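Hypothetical protein BACOVA_04980 (Bacteroides ovatus, PDB 3UFI) is probably a fimbrial subunit of the FimA-like type that assembles into pili and serves cell adhesion. Local coordinates at residues A[245-250]-A[266-271]; A[252-257]-A[262-267]; A[134-139]-A[224-229]. All coordinates share one frame; numbering follows the deposited sequence.

Interaction 1: A[245-250]-A[266-271]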
loop_
_atom_site.group_PDB
_atom_site.type_symbol
_atom_site.label_atom_id
_atom_site.label_comp_id
_atom_site.label_asym_id
_atom_site.label_seq_id
_atom_site.Cartn_x
_atom_site.Cartn_y
_atom_site.Cartn_z
ATOM N N GLU A 245 -22.585 6.923 -23.672
ATOM C CA GLU A 245 -21.734 6.465 -24.773
ATOM C C GLU A 245 -20.677 5.534 -24.232
ATOM O O GLU A 245 -20.274 5.681 -23.084
ATOM C CB GLU A 245 -21.074 7.658 -25.504
ATOM C CG GLU A 245 -22.039 8.735 -25.970
ATOM C CD GLU A 245 -23.107 8.357 -26.983
ATOM O OE1 GLU A 245 -22.946 7.347 -27.702
ATOM O OE2 GLU A 245 -24.108 9.101 -27.075
ATOM N N THR A 246 -20.212 4.592 -25.055
ATOM C CA THR A 246 -19.161 3.647 -24.682
ATOM C C THR A 246 -17.938 3.892 -25.556
ATOM O O THR A 246 -18.047 3.897 -26.776
ATOM C CB THR A 246 -19.663 2.193 -24.791
ATOM O OG1 THR A 246 -20.752 2.020 -23.889
ATOM C CG2 THR A 246 -18.571 1.169 -24.470
ATOM N N TYR A 247 -16.794 4.127 -24.913
ATOM C CA TYR A 247 -15.482 4.322 -25.510
ATOM C C TYR A 247 -14.620 3.145 -25.137
ATOM O O TYR A 247 -14.594 2.757 -23.970
ATOM C CB TYR A 247 -14.818 5.626 -25.012
ATOM C CG TYR A 247 -15.637 6.877 -25.232
ATOM C CD1 TYR A 247 -16.640 7.248 -24.334
ATOM C CD2 TYR A 247 -15.385 7.718 -26.313
ATOM C CE1 TYR A 247 -17.394 8.403 -24.526
ATOM C CE2 TYR A 247 -16.141 8.873 -26.521
ATOM C CZ TYR A 247 -17.143 9.212 -25.620
ATOM O OH TYR A 247 -17.897 10.343 -25.799
ATOM N N THR A 248 -13.939 2.548 -26.112
ATOM C CA THR A 248 -13.019 1.438 -25.840
ATOM C C THR A 248 -11.703 1.695 -26.524
ATOM O O THR A 248 -11.676 2.123 -27.674
ATOM C CB THR A 248 -13.577 0.061 -26.273
ATOM O OG1 THR A 248 -13.790 0.086 -27.673
ATOM C CG2 THR A 248 -14.859 -0.337 -25.542
ATOM N N GLN A 249 -10.609 1.451 -25.815
ATOM C CA GLN A 249 -9.267 1.549 -26.374
ATOM C C GLN A 249 -8.343 0.662 -25.558
ATOM O O GLN A 249 -8.512 0.537 -24.344
ATOM C CB GLN A 249 -8.758 3.009 -26.459
ATOM C CG GLN A 249 -7.485 3.203 -27.294
ATOM C CD GLN A 249 -7.644 2.677 -28.710
ATOM O OE1 GLN A 249 -7.311 1.507 -29.042
ATOM N NE2 GLN A 249 -8.224 3.510 -29.549
ATOM N N TYR A 250 -7.407 0.000 -26.238
ATOM C CA TYR A 250 -6.404 -0.829 -25.590
ATOM C C TYR A 250 -5.296 0.068 -25.065
ATOM O O TYR A 250 -4.928 1.048 -25.713
ATOM C CB TYR A 250 -5.844 -1.897 -26.548
ATOM C CG TYR A 250 -6.798 -3.052 -26.735
ATOM C CD1 TYR A 250 -6.907 -4.058 -25.774
ATOM C CD2 TYR A 250 -7.630 -3.119 -27.847
ATOM C CE1 TYR A 250 -7.816 -5.108 -25.925
ATOM C CE2 TYR A 250 -8.530 -4.173 -28.019
ATOM C CZ TYR A 250 -8.621 -5.161 -27.054
ATOM O OH TYR A 250 -9.538 -6.168 -27.214
ATOM N N VAL A 266 -5.694 9.826 -20.482
ATOM C CA VAL A 266 -6.883 9.375 -21.201
ATOM C C VAL A 266 -7.611 10.635 -21.694
ATOM O O VAL A 266 -8.136 11.403 -20.888
ATOM C CB VAL A 266 -7.757 8.468 -20.310
ATOM C CG1 VAL A 266 -8.972 7.961 -21.071
ATOM C CG2 VAL A 266 -6.942 7.313 -19.747
ATOM N N THR A 267 -7.604 10.869 -23.005
ATOM C CA THR A 267 -8.167 12.090 -23.582
ATOM C C THR A 267 -9.343 11.816 -24.507
ATOM O O THR A 267 -9.236 11.017 -25.426
ATOM C CB THR A 267 -7.054 12.886 -24.326
ATOM O OG1 THR A 267 -5.882 12.918 -23.514
ATOM C CG2 THR A 267 -7.458 14.336 -24.647
ATOM N N PHE A 268 -10.450 12.532 -24.283
ATOM C CA PHE A 268 -11.651 12.538 -25.142
ATOM C C PHE A 268 -11.400 13.707 -26.086
ATOM O O PHE A 268 -11.539 14.858 -25.691
ATOM C CB PHE A 268 -12.933 12.655 -24.279
ATOM C CG PHE A 268 -13.088 11.457 -23.367
ATOM C CD1 PHE A 268 -13.685 10.284 -23.825
ATOM C CD2 PHE A 268 -12.553 11.466 -22.077
ATOM C CE1 PHE A 268 -13.790 9.161 -22.995
ATOM C CE2 PHE A 268 -12.658 10.341 -21.246
ATOM C CZ PHE A 268 -13.271 9.196 -21.713
ATOM N N GLU A 269 -10.958 13.400 -27.309
ATOM C CA GLU A 269 -10.526 14.370 -28.304
ATOM C C GLU A 269 -11.623 14.709 -29.326
ATOM O O GLU A 269 -11.349 15.444 -30.276
ATOM C CB GLU A 269 -9.261 13.845 -29.013
ATOM C CG GLU A 269 -8.088 13.602 -28.068
ATOM C CD GLU A 269 -6.762 13.187 -28.676
ATOM O OE1 GLU A 269 -6.703 12.989 -29.910
ATOM O OE2 GLU A 269 -5.777 13.055 -27.912
ATOM N N ASN A 270 -12.866 14.205 -29.117
ATOM C CA ASN A 270 -14.039 14.460 -29.984
ATOM C C ASN A 270 -13.842 13.988 -31.449
ATOM O O ASN A 270 -13.387 14.770 -32.288
ATOM C CB ASN A 270 -14.410 15.967 -29.957
ATOM C CG ASN A 270 -15.610 16.361 -30.776
ATOM O OD1 ASN A 270 -16.413 15.527 -31.197
ATOM N ND2 ASN A 270 -15.752 17.655 -31.021
ATOM N N PRO A 271 -14.232 12.741 -31.803
ATOM C CA PRO A 271 -14.907 11.716 -30.982
ATOM C C PRO A 271 -14.021 10.688 -30.275
ATOM O O PRO A 271 -14.526 9.970 -29.413
ATOM C CB PRO A 271 -15.738 10.974 -32.024
ATOM C CG PRO A 271 -14.890 11.021 -33.265
ATOM C CD PRO A 271 -14.119 12.309 -33.213
#
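Phe268 turns the edge of its ring to one face of Tyr247, a T-shaped pair that illustrates how two aromatic side chains can join strands sharing no backbone bonds. The ring planes stand at 77° and the Tyr247 and Phe268 ring centroids are 4.9 Å apart. The touching corner is Phe268 CE1, 3.7 Å from Tyr247 CD1; it sits above the tyrosine ring but displaced toward its rim, near the CG–CD1 side. In both residues CG lies opposite the carbonyl carbon (chi1 -56° in Tyr247, -63° in Phe268), which carries each ring across the gap from its own strand. A second contact comes in the plane of the tyrosine ring: Pro271 O approaches its edge, 3.5 Å from Tyr247 CE2, from a residue that follows a cis peptide bond. Met273 touches both rings. Phe268 is buried, with Leu174, Met177 and Met242 also against it; Tyr247 is partly exposed. Strand 245-250 pairs with 237-242, and strand 266-268 with 273-275. Two antiparallel pairs facing each other through an aromatic contact are consistent with the layered packing of a beta-sandwich, as in the transthyretin clan to which the fimbrillin-like family belongs.

Interaction 2: A[252-257]-A[262-267]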
loop_
_atom_site.group_PDB
_atom_site.type_symbol
_atom_site.label_atom_id
_atom_site.label_comp_id
_atom_site.label_asym_id
_atom_site.label_seq_id
_atom_site.Cartn_x
_atom_site.Cartn_y
_atom_site.Cartn_z
ATOM N N PRO A 252 -1.400 1.172 -23.769
ATOM C CA PRO A 252 0.031 0.860 -23.951
ATOM C C PRO A 252 0.508 0.160 -22.665
ATOM O O PRO A 252 0.430 0.731 -21.576
ATOM C CB PRO A 252 0.684 2.242 -24.142
ATOM C CG PRO A 252 -0.428 3.231 -24.112
ATOM C CD PRO A 252 -1.582 2.602 -23.447
ATOM N N VAL A 253 0.906 -1.099 -22.756
ATOM C CA VAL A 253 1.207 -1.864 -21.541
ATOM C C VAL A 253 2.666 -1.731 -21.098
ATOM O O VAL A 253 3.560 -1.434 -21.896
ATOM C CB VAL A 253 0.795 -3.361 -21.683
ATOM C CG1 VAL A 253 -0.674 -3.486 -22.059
ATOM C CG2 VAL A 253 1.692 -4.120 -22.671
ATOM N N GLN A 254 2.901 -1.997 -19.807
ATOM C CA GLN A 254 4.241 -1.968 -19.219
ATOM C C GLN A 254 4.276 -2.819 -17.968
ATOM O O GLN A 254 3.245 -3.278 -17.488
ATOM C CB GLN A 254 4.681 -0.517 -18.908
ATOM C CG GLN A 254 3.810 0.179 -17.861
ATOM C CD GLN A 254 4.004 1.663 -17.842
ATOM O OE1 GLN A 254 5.130 2.161 -17.818
ATOM N NE2 GLN A 254 2.901 2.403 -17.811
ATOM N N ASN A 255 5.472 -2.995 -17.423
ATOM C CA ASN A 255 5.705 -3.692 -16.177
ATOM C C ASN A 255 5.383 -2.735 -14.989
ATOM O O ASN A 255 5.900 -1.621 -14.935
ATOM C CB ASN A 255 7.166 -4.172 -16.147
ATOM C CG ASN A 255 7.508 -4.975 -14.927
ATOM O OD1 ASN A 255 6.723 -5.779 -14.448
ATOM N ND2 ASN A 255 8.701 -4.793 -14.413
ATOM N N LEU A 256 4.504 -3.161 -14.071
ATOM C CA LEU A 256 4.089 -2.360 -12.914
ATOM C C LEU A 256 4.820 -2.849 -11.677
ATOM O O LEU A 256 4.527 -3.928 -11.162
ATOM C CB LEU A 256 2.566 -2.407 -12.723
ATOM C CG LEU A 256 1.688 -2.164 -13.974
ATOM C CD1 LEU A 256 0.243 -2.436 -13.663
ATOM C CD2 LEU A 256 1.861 -0.747 -14.536
ATOM N N GLU A 257 5.853 -2.092 -11.267
ATOM C CA GLU A 257 6.703 -2.459 -10.131
ATOM C C GLU A 257 6.246 -1.853 -8.824
ATOM O O GLU A 257 5.538 -0.844 -8.814
ATOM C CB GLU A 257 8.147 -2.043 -10.389
ATOM C CG GLU A 257 8.717 -2.665 -11.649
ATOM C CD GLU A 257 10.194 -2.386 -11.788
ATOM O OE1 GLU A 257 10.558 -1.227 -12.085
ATOM O OE2 GLU A 257 10.991 -3.320 -11.551
ATOM N N TYR A 262 2.008 4.632 -12.213
ATOM C CA TYR A 262 2.055 4.627 -13.674
ATOM C C TYR A 262 0.888 5.396 -14.227
ATOM O O TYR A 262 -0.202 4.850 -14.396
ATOM C CB TYR A 262 2.124 3.188 -14.235
ATOM C CG TYR A 262 3.346 2.457 -13.723
ATOM C CD1 TYR A 262 3.342 1.840 -12.472
ATOM C CD2 TYR A 262 4.533 2.452 -14.443
ATOM C CE1 TYR A 262 4.481 1.225 -11.965
ATOM C CE2 TYR A 262 5.672 1.812 -13.957
ATOM C CZ TYR A 262 5.646 1.217 -12.707
ATOM O OH TYR A 262 6.761 0.576 -12.218
ATOM N N PRO A 263 1.106 6.690 -14.528
ATOM C CA PRO A 263 -0.001 7.509 -15.039
ATOM C C PRO A 263 -0.225 7.314 -16.544
ATOM O O PRO A 263 0.697 7.025 -17.309
ATOM C CB PRO A 263 0.418 8.947 -14.684
ATOM C CG PRO A 263 1.732 8.821 -13.902
ATOM C CD PRO A 263 2.315 7.514 -14.316
ATOM N N TYR A 264 -1.491 7.397 -16.938
ATOM C CA TYR A 264 -1.957 7.312 -18.316
ATOM C C TYR A 264 -2.799 8.519 -18.608
ATOM O O TYR A 264 -3.686 8.855 -17.808
ATOM C CB TYR A 264 -2.777 6.026 -18.564
ATOM C CG TYR A 264 -1.937 4.774 -18.606
ATOM C CD1 TYR A 264 -1.550 4.130 -17.431
ATOM C CD2 TYR A 264 -1.505 4.241 -19.816
ATOM C CE1 TYR A 264 -0.771 2.975 -17.462
ATOM C CE2 TYR A 264 -0.725 3.085 -19.860
ATOM C CZ TYR A 264 -0.375 2.446 -18.681
ATOM O OH TYR A 264 0.409 1.317 -18.707
ATOM N N ASN A 265 -2.530 9.180 -19.738
ATOM C CA ASN A 265 -3.349 10.322 -20.171
ATOM C C ASN A 265 -4.463 9.792 -21.011
ATOM O O ASN A 265 -4.207 9.293 -22.103
ATOM C CB ASN A 265 -2.535 11.367 -20.959
ATOM C CG ASN A 265 -1.308 11.856 -20.231
ATOM O OD1 ASN A 265 -0.170 11.614 -20.638
ATOM N ND2 ASN A 265 -1.513 12.523 -19.134
ATOM N N VAL A 266 -5.694 9.826 -20.482
ATOM C CA VAL A 266 -6.883 9.375 -21.201
ATOM C C VAL A 266 -7.611 10.635 -21.694
ATOM O O VAL A 266 -8.136 11.403 -20.888
ATOM C CB VAL A 266 -7.757 8.468 -20.310
ATOM C CG1 VAL A 266 -8.972 7.961 -21.071
ATOM C CG2 VAL A 266 -6.942 7.313 -19.747
ATOM N N THR A 267 -7.604 10.869 -23.005
ATOM C CA THR A 267 -8.167 12.090 -23.582
ATOM C C THR A 267 -9.343 11.816 -24.507
ATOM O O THR A 267 -9.236 11.017 -25.426
ATOM C CB THR A 267 -7.054 12.886 -24.326
ATOM O OG1 THR A 267 -5.882 12.918 -23.514
ATOM C CG2 THR A 267 -7.458 14.336 -24.647
HETATM O O HOH W 1 3.027 5.342 -17.140
HETATM O O HOH W 2 9.113 0.543 -13.595
#
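Tyr262 and Glu257 meet in a way consistent with a tyrosine corner, in which a tyrosine hydroxyl bonds to the main chain a few residues earlier, across a turn between beta-strands. Here the step is five residues: Glu257 N donates to Tyr262 OH at 3.0 Å, with an N-H...O angle of 162°.

The other direct hydrogen bonds converge on Tyr264. Its hydroxyl donates to the main chain: Tyr264 OH lies 2.9 Å from Pro252 O, nearly in line with that carbonyl, and the acceptor sits at the edge of the Tyr264 ring, in its plane. The same oxygen accepts a bond from the side chain of Gln254, whose NE2 is 2.9 Å from Tyr264 OH. The hydroxyl thus uses both its proton and an acceptor position, which fixes its rotation. The Gln254 amide stands at 88° to the Tyr264 ring; its chi1 of 63° places CG between the backbone N and the carbonyl carbon and sends the extended chain in between the two tyrosines. On the other tyrosine, Gln254 OE1 comes 3.4 Å from Tyr262 CD2, the side chains crossing at a slant.

Apolar contacts complete the joint. Leu256 CD2 lies over one face of Tyr262 in a CH-pi contact, 3.9 Å from the Tyr262 ring centroid, while Pro252 CD rests 3.7 Å from Tyr264 CE2.

Two waters add bridges. One accepts from Gln254 NE2 at 3.0 Å and also reaches Pro263 O. The other, in the plane of the Tyr262 ring at its edge, lies 2.7 Å from Tyr262 OH and donates to Glu257 OE1.

Interaction 3: A[134-139]-A[224-229]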
loop_
_atom_site.group_PDB
_atom_site.type_symbol
_atom_site.label_atom_id
_atom_site.label_comp_id
_atom_site.label_asym_id
_atom_site.label_seq_id
_atom_site.Cartn_x
_atom_site.Cartn_y
_atom_site.Cartn_z
ATOM N N GLN A 134 -6.910 -0.051 2.740
ATOM C CA GLN A 134 -6.855 -1.450 3.193
ATOM C C GLN A 134 -6.098 -2.374 2.215
ATOM O O GLN A 134 -5.770 -3.507 2.578
ATOM C CB GLN A 134 -8.267 -2.020 3.496
ATOM C CG GLN A 134 -9.153 -1.129 4.382
ATOM C CD GLN A 134 -8.447 -0.496 5.562
ATOM O OE1 GLN A 134 -7.746 -1.158 6.345
ATOM N NE2 GLN A 134 -8.646 0.812 5.726
ATOM N N ILE A 135 -5.789 -1.906 1.009
ATOM C CA ILE A 135 -4.994 -2.707 0.071
ATOM C C ILE A 135 -3.647 -2.018 -0.192
ATOM O O ILE A 135 -2.868 -2.500 -1.007
ATOM C CB ILE A 135 -5.754 -3.029 -1.251
ATOM C CG1 ILE A 135 -6.277 -1.735 -1.947
ATOM C CG2 ILE A 135 -6.871 -4.057 -0.969
ATOM C CD1 ILE A 135 -6.538 -1.863 -3.478
ATOM N N ASP A 136 -3.375 -0.898 0.497
ATOM C CA ASP A 136 -2.123 -0.157 0.346
ATOM C C ASP A 136 -1.085 -0.708 1.315
ATOM O O ASP A 136 -0.757 -0.071 2.310
ATOM C CB ASP A 136 -2.368 1.340 0.572
ATOM C CG ASP A 136 -1.239 2.269 0.150
ATOM O OD1 ASP A 136 -0.255 1.782 -0.500
ATOM O OD2 ASP A 136 -1.346 3.480 0.425
ATOM N N PHE A 137 -0.572 -1.907 1.010
ATOM C CA PHE A 137 0.371 -2.640 1.835
ATOM C C PHE A 137 1.725 -1.966 1.908
ATOM O O PHE A 137 2.321 -1.613 0.879
ATOM C CB PHE A 137 0.513 -4.085 1.362
ATOM C CG PHE A 137 -0.757 -4.891 1.492
ATOM C CD1 PHE A 137 -1.156 -5.400 2.728
ATOM C CD2 PHE A 137 -1.513 -5.215 0.368
ATOM C CE1 PHE A 137 -2.312 -6.170 2.846
ATOM C CE2 PHE A 137 -2.664 -6.004 0.484
ATOM C CZ PHE A 137 -3.056 -6.469 1.722
ATOM N N LEU A 138 2.180 -1.752 3.162
ATOM C CA LEU A 138 3.453 -1.117 3.493
ATOM C C LEU A 138 4.325 -2.100 4.203
ATOM O O LEU A 138 3.809 -2.941 4.920
ATOM C CB LEU A 138 3.266 0.133 4.389
ATOM C CG LEU A 138 2.206 1.174 4.019
ATOM C CD1 LEU A 138 2.219 2.320 5.008
ATOM C CD2 LEU A 138 2.433 1.733 2.648
ATOM N N PHE A 139 5.646 -2.010 4.015
ATOM C CA PHE A 139 6.570 -2.882 4.729
ATOM C C PHE A 139 7.775 -2.091 5.182
ATOM O O PHE A 139 8.212 -1.182 4.482
ATOM C CB PHE A 139 7.003 -4.070 3.853
ATOM C CG PHE A 139 8.088 -4.944 4.456
ATOM C CD1 PHE A 139 7.768 -5.963 5.353
ATOM C CD2 PHE A 139 9.434 -4.729 4.146
ATOM C CE1 PHE A 139 8.771 -6.764 5.912
ATOM C CE2 PHE A 139 10.432 -5.530 4.701
ATOM C CZ PHE A 139 10.095 -6.541 5.583
ATOM N N SER A 224 -7.371 6.429 -9.530
ATOM C CA SER A 224 -6.157 5.692 -9.177
ATOM C C SER A 224 -6.533 4.275 -8.812
ATOM O O SER A 224 -7.559 4.049 -8.179
ATOM C CB SER A 224 -5.378 6.385 -8.069
ATOM O OG SER A 224 -5.854 6.014 -6.788
ATOM N N ILE A 225 -5.752 3.315 -9.287
ATOM C CA ILE A 225 -6.004 1.907 -9.026
ATOM C C ILE A 225 -4.777 1.307 -8.370
ATOM O O ILE A 225 -3.717 1.246 -8.996
ATOM C CB ILE A 225 -6.402 1.118 -10.331
ATOM C CG1 ILE A 225 -7.591 1.756 -11.061
ATOM C CG2 ILE A 225 -6.691 -0.355 -10.048
ATOM C CD1 ILE A 225 -7.255 2.302 -12.378
ATOM N N ILE A 226 -4.921 0.839 -7.128
ATOM C CA ILE A 226 -3.841 0.108 -6.459
ATOM C C ILE A 226 -4.005 -1.378 -6.843
ATOM O O ILE A 226 -5.094 -1.930 -6.722
ATOM C CB ILE A 226 -3.795 0.344 -4.922
ATOM C CG1 ILE A 226 -3.334 1.771 -4.606
ATOM C CG2 ILE A 226 -2.894 -0.704 -4.228
ATOM C CD1 ILE A 226 -3.262 2.109 -3.075
ATOM N N LEU A 227 -2.929 -2.003 -7.322
ATOM C CA LEU A 227 -2.898 -3.393 -7.778
ATOM C C LEU A 227 -1.705 -4.108 -7.232
ATOM O O LEU A 227 -0.751 -3.457 -6.823
ATOM C CB LEU A 227 -2.747 -3.425 -9.335
ATOM C CG LEU A 227 -3.892 -2.990 -10.221
ATOM C CD1 LEU A 227 -3.451 -2.988 -11.648
ATOM C CD2 LEU A 227 -5.092 -3.935 -10.088
ATOM N N PHE A 228 -1.674 -5.441 -7.372
ATOM C CA PHE A 228 -0.475 -6.180 -7.056
ATOM C C PHE A 228 0.533 -5.969 -8.183
ATOM O O PHE A 228 0.136 -5.927 -9.355
ATOM C CB PHE A 228 -0.756 -7.675 -6.826
ATOM C CG PHE A 228 -1.368 -7.944 -5.474
ATOM C CD1 PHE A 228 -0.576 -7.986 -4.330
ATOM C CD2 PHE A 228 -2.735 -8.182 -5.345
ATOM C CE1 PHE A 228 -1.147 -8.207 -3.072
ATOM C CE2 PHE A 228 -3.305 -8.419 -4.089
ATOM C CZ PHE A 228 -2.507 -8.437 -2.960
ATOM N N PRO A 229 1.826 -5.770 -7.847
ATOM C CA PRO A 229 2.846 -5.595 -8.896
ATOM C C PRO A 229 2.809 -6.745 -9.905
ATOM O O PRO A 229 2.652 -7.902 -9.524
ATOM C CB PRO A 229 4.166 -5.574 -8.094
ATOM C CG PRO A 229 3.762 -5.044 -6.768
ATOM C CD PRO A 229 2.448 -5.726 -6.500
#
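One face of the Asp136 carboxylate is covered by a methyl group: Ile226 CD1 sits almost directly above Asp136 CG, at 3.8 Å, where the two side chains meet at about a right angle. One of the acid's oxygens has a partner outside the two segments: Asp136 OD1 is hydrogen-bonded to His157 ND1. The phenyl rings of Phe137 and Phe228 approach obliquely and more loosely, with Phe137 CE2 and Phe228 CZ 4.2 Å apart; Phe137 also stacks on the ring of Phe190.

Beside these contacts, Ile135 and Ile226 run past each other in opposite directions. With chi1 at 55°, CG1 of Ile135 is directed so that Ile135 CD1 reaches Ile226 CB at 3.8 Å, and the same methyl lies 3.6 Å from Ile226 O. In return, Ile226 CG2 touches Ile135 O at 3.7 Å. Asp136 is the centre of an inverse gamma turn, closed by a weak bond from Phe137 N to Ile135 O, and the chain then enters strand 138-146 of the large mixed sheet. Segment 224-229 leads instead into strand 230-231, so in this fimbrillin-like fold the buried contact joins the run-in to one strand to the run-in to the other. At Ile226, an alanine has no CG1, CG2 or CD1, and the carboxylate face of Asp136 would probably lose its methyl cover and Ile135 CD1 part of its packing. The backbone of Ile226 is held independently, its N donating to Gln127 OE1.

In the fold
The three contacts form a series through the elongated molecule. Interaction 3 lies close to the middle of the chain, its centre about 4 Å from the chain centre, whereas interaction 1 is about 30 Å out; the centres of these two are about 27 Å apart. Interaction 2 comes between them, about 16 Å centre to centre from each. It is joined to interaction 1 through the chain itself, since Val266 and Thr267 belong to both and are the first two residues of strand 266-268. With interaction 3 the link is by packing: Leu256 O lies 3.5 Å from Pro229 CB, and Leu256 CD1 is 4.2 Å from Leu227 CD1. Interactions 1 and 3 do not touch, their nearest atoms being about 9 Å apart.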